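Local atomic coordinates of phosphoribosylformylglycinamidine cyclo-ligase (Thermus thermophilus HB8, PDB entry 5AVM), a protein that probably catalyses the ATP-dependent ring closure of formylglycinamidine ribonucleotide to 5-aminoimidazole ribonucleotide in de novo purine biosynthesis. Residues 57-62 with 89-94; 97-102 with 155-160. One frame throughout, in Å; residues are numbered along the deposited sequence.

Contact 1: 57-62 with 89-94; sequences VATTDG and NDLLAQ
Leu91 drives its CD1 methyl against the strand between Ala58 and Thr59, and this is where the contact is tightest. Leu91 CD1 lies 3.2 Å from Thr59 CG2, closer than two carbons usually pack, and 3.6 Å from Ala58 C. With chi1 at 179°, Thr59 OG1 lies beside its carbonyl carbon and CG2 sits between N and C, turned to the leucine. Val57 CG2 adds a looser touch on Leu91 CG.

Toward the end of residues 89-94 the chemistry turns polar and wetter. The extended Gln94 side chain runs antiparallel to that of Val57 and sets Gln94 OE1 3.5 Å from Val57 CB. A water donates to Gln94 OE1 (2.9 Å) and accepts from Ala58 N (3.3 Å). At the other end, Asp61 OD1 and Asp90 OD2, both acceptors, stand 3.1 Å apart with carboxylate planes turned 61° from each other. His243 hydrogen-bonds Asp90 OD1, and Glu137 of the second subunit brings another negative charge near Asp61.

Helix 79-92 thus packs on strand 54-62, outermost in this chain's four-stranded sheet, with Leu91 also reaching Leu156 on the adjacent strand 150-161, while Leu92 turns to helix 225-233.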
loop_
_atom_site.group_PDB
_atom_site.type_symbol
_atom_site.label_atom_id
_atom_site.label_comp_id
_atom_site.label_asym_id
_atom_site.label_seq_id
_atom_site.Cartn_x
_atom_site.Cartn_y
_atom_site.Cartn_z
ATOM N N VAL B 57 6.826 -12.001 -6.422
ATOM C CA VAL B 57 6.532 -11.885 -5.007
ATOM C C VAL B 57 6.445 -10.402 -4.681
ATOM O O VAL B 57 6.797 -9.551 -5.495
ATOM C CB VAL B 57 7.639 -12.526 -4.136
ATOM C CG1 VAL B 57 7.656 -14.028 -4.340
ATOM C CG2 VAL B 57 8.988 -11.938 -4.488
ATOM N N ALA B 58 5.953 -10.087 -3.496
ATOM C CA ALA B 58 5.853 -8.699 -3.092
ATOM C C ALA B 58 5.500 -8.615 -1.621
ATOM O O ALA B 58 5.102 -9.602 -0.991
ATOM C CB ALA B 58 4.800 -7.959 -3.938
ATOM N N THR B 59 5.646 -7.413 -1.088
ATOM C CA THR B 59 5.358 -7.148 0.304
ATOM C C THR B 59 4.926 -5.687 0.355
ATOM O O THR B 59 5.293 -4.900 -0.518
ATOM C CB THR B 59 6.643 -7.365 1.165
ATOM O OG1 THR B 59 6.364 -7.086 2.539
ATOM C CG2 THR B 59 7.768 -6.461 0.690
ATOM N N THR B 60 4.117 -5.338 1.348
ATOM C CA THR B 60 3.693 -3.961 1.531
ATOM C C THR B 60 3.983 -3.649 3.005
ATOM O O THR B 60 3.747 -4.485 3.879
ATOM C CB THR B 60 2.196 -3.765 1.183
ATOM O OG1 THR B 60 1.934 -2.362 1.057
ATOM C CG2 THR B 60 1.283 -4.375 2.249
ATOM N N ASP B 61 4.527 -2.465 3.280
ATOM C CA ASP B 61 4.895 -2.089 4.652
ATOM C C ASP B 61 4.635 -0.628 4.925
ATOM O O ASP B 61 4.286 0.126 4.027
ATOM C CB ASP B 61 6.394 -2.330 4.898
ATOM C CG ASP B 61 6.758 -3.793 4.966
ATOM O OD1 ASP B 61 6.348 -4.464 5.932
ATOM O OD2 ASP B 61 7.462 -4.278 4.059
ATOM N N GLY B 62 4.840 -0.241 6.176
ATOM C CA GLY B 62 4.667 1.139 6.583
ATOM C C GLY B 62 5.849 1.513 7.452
ATOM O O GLY B 62 6.450 0.642 8.077
ATOM N N ASN B 89 14.036 -6.024 2.982
ATOM C CA ASN B 89 14.275 -7.152 3.877
ATOM C C ASN B 89 13.133 -8.148 3.951
ATOM O O ASN B 89 13.373 -9.346 4.026
ATOM C CB ASN B 89 14.612 -6.668 5.292
ATOM C CG ASN B 89 15.991 -6.023 5.386
ATOM O OD1 ASN B 89 16.743 -5.972 4.401
ATOM N ND2 ASN B 89 16.331 -5.525 6.577
ATOM N N ASP B 90 11.896 -7.668 3.954
ATOM C CA ASP B 90 10.748 -8.576 4.008
ATOM C C ASP B 90 10.732 -9.483 2.782
ATOM O O ASP B 90 10.189 -10.594 2.817
ATOM C CB ASP B 90 9.440 -7.782 4.093
ATOM C CG ASP B 90 8.980 -7.569 5.526
ATOM O OD1 ASP B 90 9.777 -7.821 6.457
ATOM O OD2 ASP B 90 7.818 -7.150 5.725
ATOM N N LEU B 91 11.342 -8.999 1.702
ATOM C CA LEU B 91 11.426 -9.742 0.454
ATOM C C LEU B 91 12.630 -10.686 0.502
ATOM O O LEU B 91 12.538 -11.830 0.062
ATOM C CB LEU B 91 11.541 -8.773 -0.732
ATOM C CG LEU B 91 10.486 -8.910 -1.839
ATOM C CD1 LEU B 91 9.098 -8.628 -1.290
ATOM C CD2 LEU B 91 10.799 -7.944 -2.958
ATOM N N LEU B 92 13.753 -10.213 1.047
ATOM C CA LEU B 92 14.951 -11.042 1.160
ATOM C C LEU B 92 14.681 -12.267 2.017
ATOM O O LEU B 92 15.352 -13.285 1.876
ATOM C CB LEU B 92 16.106 -10.246 1.761
ATOM C CG LEU B 92 16.747 -9.189 0.855
ATOM C CD1 LEU B 92 17.763 -8.382 1.660
ATOM C CD2 LEU B 92 17.406 -9.853 -0.345
ATOM N N ALA B 93 13.701 -12.164 2.910
ATOM C CA ALA B 93 13.327 -13.277 3.780
ATOM C C ALA B 93 12.666 -14.374 2.953
ATOM O O ALA B 93 12.697 -15.546 3.322
ATOM C CB ALA B 93 12.374 -12.798 4.856
ATOM N N GLN B 94 12.063 -13.986 1.836
ATOM C CA GLN B 94 11.403 -14.933 0.939
ATOM C C GLN B 94 12.414 -15.572 -0.022
ATOM O O GLN B 94 12.181 -16.653 -0.562
ATOM C CB GLN B 94 10.315 -14.212 0.130
ATOM C CG GLN B 94 9.222 -13.576 0.976
ATOM C CD GLN B 94 8.124 -12.947 0.135
ATOM O OE1 GLN B 94 7.592 -13.576 -0.781
ATOM N NE2 GLN B 94 7.773 -11.702 0.448
HETATM O O HOH W 1 4.983 -12.789 -1.873
#

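Contact 2: 97-102 with 155-160; sequences EPLFFL and TLVGVV
Val157 O accepts from two successive amides of residues 97-102: Leu99 N at 2.6 Å, and Phe100 N more weakly at 3.3 Å. Both donors facing one residue, with the pairing shifted by one between Pro98-Gly158 and Phe100-Val157, define a classic beta bulge. Leu99 is the extra residue, and its psi leaves the extended range kept by its neighbours. Beyond the bulge the antiparallel pairing is regular: Val157 N returns a nearly straight bond to Phe100 O, and Leu102 and Thr155 exchange two more. On the other side, Glu97 and Val159 form a reciprocal hydrogen-bonded pair.

These are the two central strands of the mixed sheet of the AIR synthase N-terminal domain, in the order 54-62, 150-161, 97-107, 137-140. The segments run at 142° to one another.

Phe100 folds back over its partner strand because CG sits between the backbone N and carbonyl carbon (chi1 58°). From CB the side chain lies alongside that of Val157, both pointing the same way. At the ring, Phe100 CD1 comes 4.0 Å from Val157 CB, CE1 closes to 3.3 Å from Val157 CG2, and CZ meets both of those carbons. CE2, across the ring, touches Val157 CG1. Val157 CB sits over one face of the Phe100 ring, offset toward its rim and 22° off the normal through the centroid, a CH-pi contact. Phe101 projects from the reverse face of the sheet, as Leu156 does; Phe101 CD1 lies 3.2 Å from Thr155 O, and the ring packs on Leu83 of helix 79-92. The Phe100 and Val157 face is covered by the second subunit, where Ala58 of that subunit meets Phe100 and Val157 packs on Val157 of the second subunit.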
loop_
_atom_site.group_PDB
_atom_site.type_symbol
_atom_site.label_atom_id
_atom_site.label_comp_id
_atom_site.label_asym_id
_atom_site.label_seq_id
_atom_site.Cartn_x
_atom_site.Cartn_y
_atom_site.Cartn_z
ATOM N N GLU B 97 14.761 -10.886 -4.973
ATOM C CA GLU B 97 15.478 -9.647 -5.283
ATOM C C GLU B 97 14.424 -8.618 -5.692
ATOM O O GLU B 97 13.405 -8.968 -6.293
ATOM C CB GLU B 97 16.450 -9.836 -6.453
ATOM C CG GLU B 97 17.630 -10.729 -6.171
ATOM C CD GLU B 97 18.847 -10.311 -6.964
ATOM O OE1 GLU B 97 19.508 -9.323 -6.560
ATOM O OE2 GLU B 97 19.130 -10.959 -7.996
ATOM N N PRO B 98 14.661 -7.332 -5.386
ATOM C CA PRO B 98 13.692 -6.291 -5.740
ATOM C C PRO B 98 13.591 -5.971 -7.225
ATOM O O PRO B 98 14.593 -5.982 -7.933
ATOM C CB PRO B 98 14.165 -5.094 -4.914
ATOM C CG PRO B 98 15.644 -5.279 -4.879
ATOM C CD PRO B 98 15.796 -6.766 -4.633
ATOM N N LEU B 99 12.367 -5.690 -7.685
ATOM C CA LEU B 99 12.105 -5.327 -9.085
ATOM C C LEU B 99 11.692 -3.849 -9.214
ATOM O O LEU B 99 12.054 -3.182 -10.183
ATOM C CB LEU B 99 11.005 -6.212 -9.691
ATOM C CG LEU B 99 11.365 -7.614 -10.194
ATOM C CD1 LEU B 99 10.096 -8.325 -10.671
ATOM C CD2 LEU B 99 12.377 -7.513 -11.327
ATOM N N PHE B 100 10.928 -3.347 -8.248
ATOM C CA PHE B 100 10.498 -1.952 -8.259
ATOM C C PHE B 100 9.666 -1.610 -7.021
ATOM O O PHE B 100 9.073 -2.492 -6.400
ATOM C CB PHE B 100 9.722 -1.634 -9.549
ATOM C CG PHE B 100 8.497 -2.488 -9.768
ATOM C CD1 PHE B 100 7.317 -2.230 -9.075
ATOM C CD2 PHE B 100 8.517 -3.531 -10.695
ATOM C CE1 PHE B 100 6.174 -2.994 -9.306
ATOM C CE2 PHE B 100 7.380 -4.303 -10.929
ATOM C CZ PHE B 100 6.205 -4.032 -10.233
ATOM N N PHE B 101 9.637 -0.326 -6.674
ATOM C CA PHE B 101 8.921 0.169 -5.499
ATOM C C PHE B 101 7.935 1.290 -5.867
ATOM O O PHE B 101 8.107 1.970 -6.873
ATOM C CB PHE B 101 9.969 0.696 -4.492
ATOM C CG PHE B 101 9.393 1.347 -3.259
ATOM C CD1 PHE B 101 8.874 0.580 -2.221
ATOM C CD2 PHE B 101 9.390 2.733 -3.127
ATOM C CE1 PHE B 101 8.361 1.186 -1.068
ATOM C CE2 PHE B 101 8.881 3.344 -1.982
ATOM C CZ PHE B 101 8.364 2.567 -0.952
ATOM N N LEU B 102 6.888 1.452 -5.065
ATOM C CA LEU B 102 5.924 2.536 -5.249
ATOM C C LEU B 102 5.298 2.772 -3.874
ATOM O O LEU B 102 5.185 1.832 -3.078
ATOM C CB LEU B 102 4.873 2.209 -6.323
ATOM C CG LEU B 102 3.791 1.137 -6.241
ATOM C CD1 LEU B 102 2.765 1.451 -7.313
ATOM C CD2 LEU B 102 4.368 -0.256 -6.447
ATOM N N THR B 155 5.091 -0.413 -1.295
ATOM C CA THR B 155 5.067 -1.795 -1.759
ATOM C C THR B 155 6.287 -2.089 -2.616
ATOM O O THR B 155 6.645 -1.286 -3.477
ATOM C CB THR B 155 3.795 -2.084 -2.579
ATOM O OG1 THR B 155 2.664 -2.038 -1.707
ATOM C CG2 THR B 155 3.862 -3.468 -3.223
ATOM N N LEU B 156 6.929 -3.231 -2.365
ATOM C CA LEU B 156 8.105 -3.638 -3.129
ATOM C C LEU B 156 7.808 -4.957 -3.834
ATOM O O LEU B 156 7.424 -5.938 -3.191
ATOM C CB LEU B 156 9.325 -3.826 -2.215
ATOM C CG LEU B 156 10.647 -4.209 -2.907
ATOM C CD1 LEU B 156 11.200 -3.018 -3.683
ATOM C CD2 LEU B 156 11.657 -4.668 -1.875
ATOM N N VAL B 157 7.972 -4.969 -5.157
ATOM C CA VAL B 157 7.749 -6.171 -5.956
ATOM C C VAL B 157 9.116 -6.761 -6.264
ATOM O O VAL B 157 10.091 -6.034 -6.448
ATOM C CB VAL B 157 6.997 -5.844 -7.279
ATOM C CG1 VAL B 157 6.861 -7.098 -8.144
ATOM C CG2 VAL B 157 5.623 -5.270 -6.959
ATOM N N GLY B 158 9.193 -8.082 -6.308
ATOM C CA GLY B 158 10.468 -8.715 -6.568
ATOM C C GLY B 158 10.307 -9.993 -7.343
ATOM O O GLY B 158 9.242 -10.255 -7.890
ATOM N N VAL B 159 11.359 -10.795 -7.396
ATOM C CA VAL B 159 11.297 -12.043 -8.134
ATOM C C VAL B 159 12.218 -13.067 -7.481
ATOM O O VAL B 159 13.241 -12.715 -6.903
ATOM C CB VAL B 159 11.688 -11.807 -9.629
ATOM C CG1 VAL B 159 13.151 -11.347 -9.731
ATOM C CG2 VAL B 159 11.433 -13.065 -10.450
ATOM N N VAL B 160 11.838 -14.336 -7.559
ATOM C CA VAL B 160 12.627 -15.413 -6.973
ATOM C C VAL B 160 12.381 -16.713 -7.749
ATOM O O VAL B 160 11.291 -16.926 -8.273
ATOM C CB VAL B 160 12.232 -15.613 -5.489
ATOM C CG1 VAL B 160 10.753 -15.944 -5.392
ATOM C CG2 VAL B 160 13.087 -16.702 -4.851
#

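Contacts 1 and 2 both involve one sheet: contact 2 joins strands within it, contact 1 packs a helix against it. Contact 2 is the larger (572 Å² against 296 Å²) and more buried, with seven of eleven touching residues buried against four of seven. Six cross-strand backbone hydrogen bonds and a weak seventh hold it; contact 1 is side-chain led, with a water bridge and a close acidic pair. Strands 54-62 and 150-161 link them: Val57 O lies 2.9 Å from Gly158 N and Thr60 OG1 2.9 Å from Thr155 OG1, both probable hydrogen bonds. Leu91 and Leu156 meet on the helix-covered face. Ala58, Thr60, Phe100, Leu102 and Val157 meet the second subunit, so both contacts border the dimer interface.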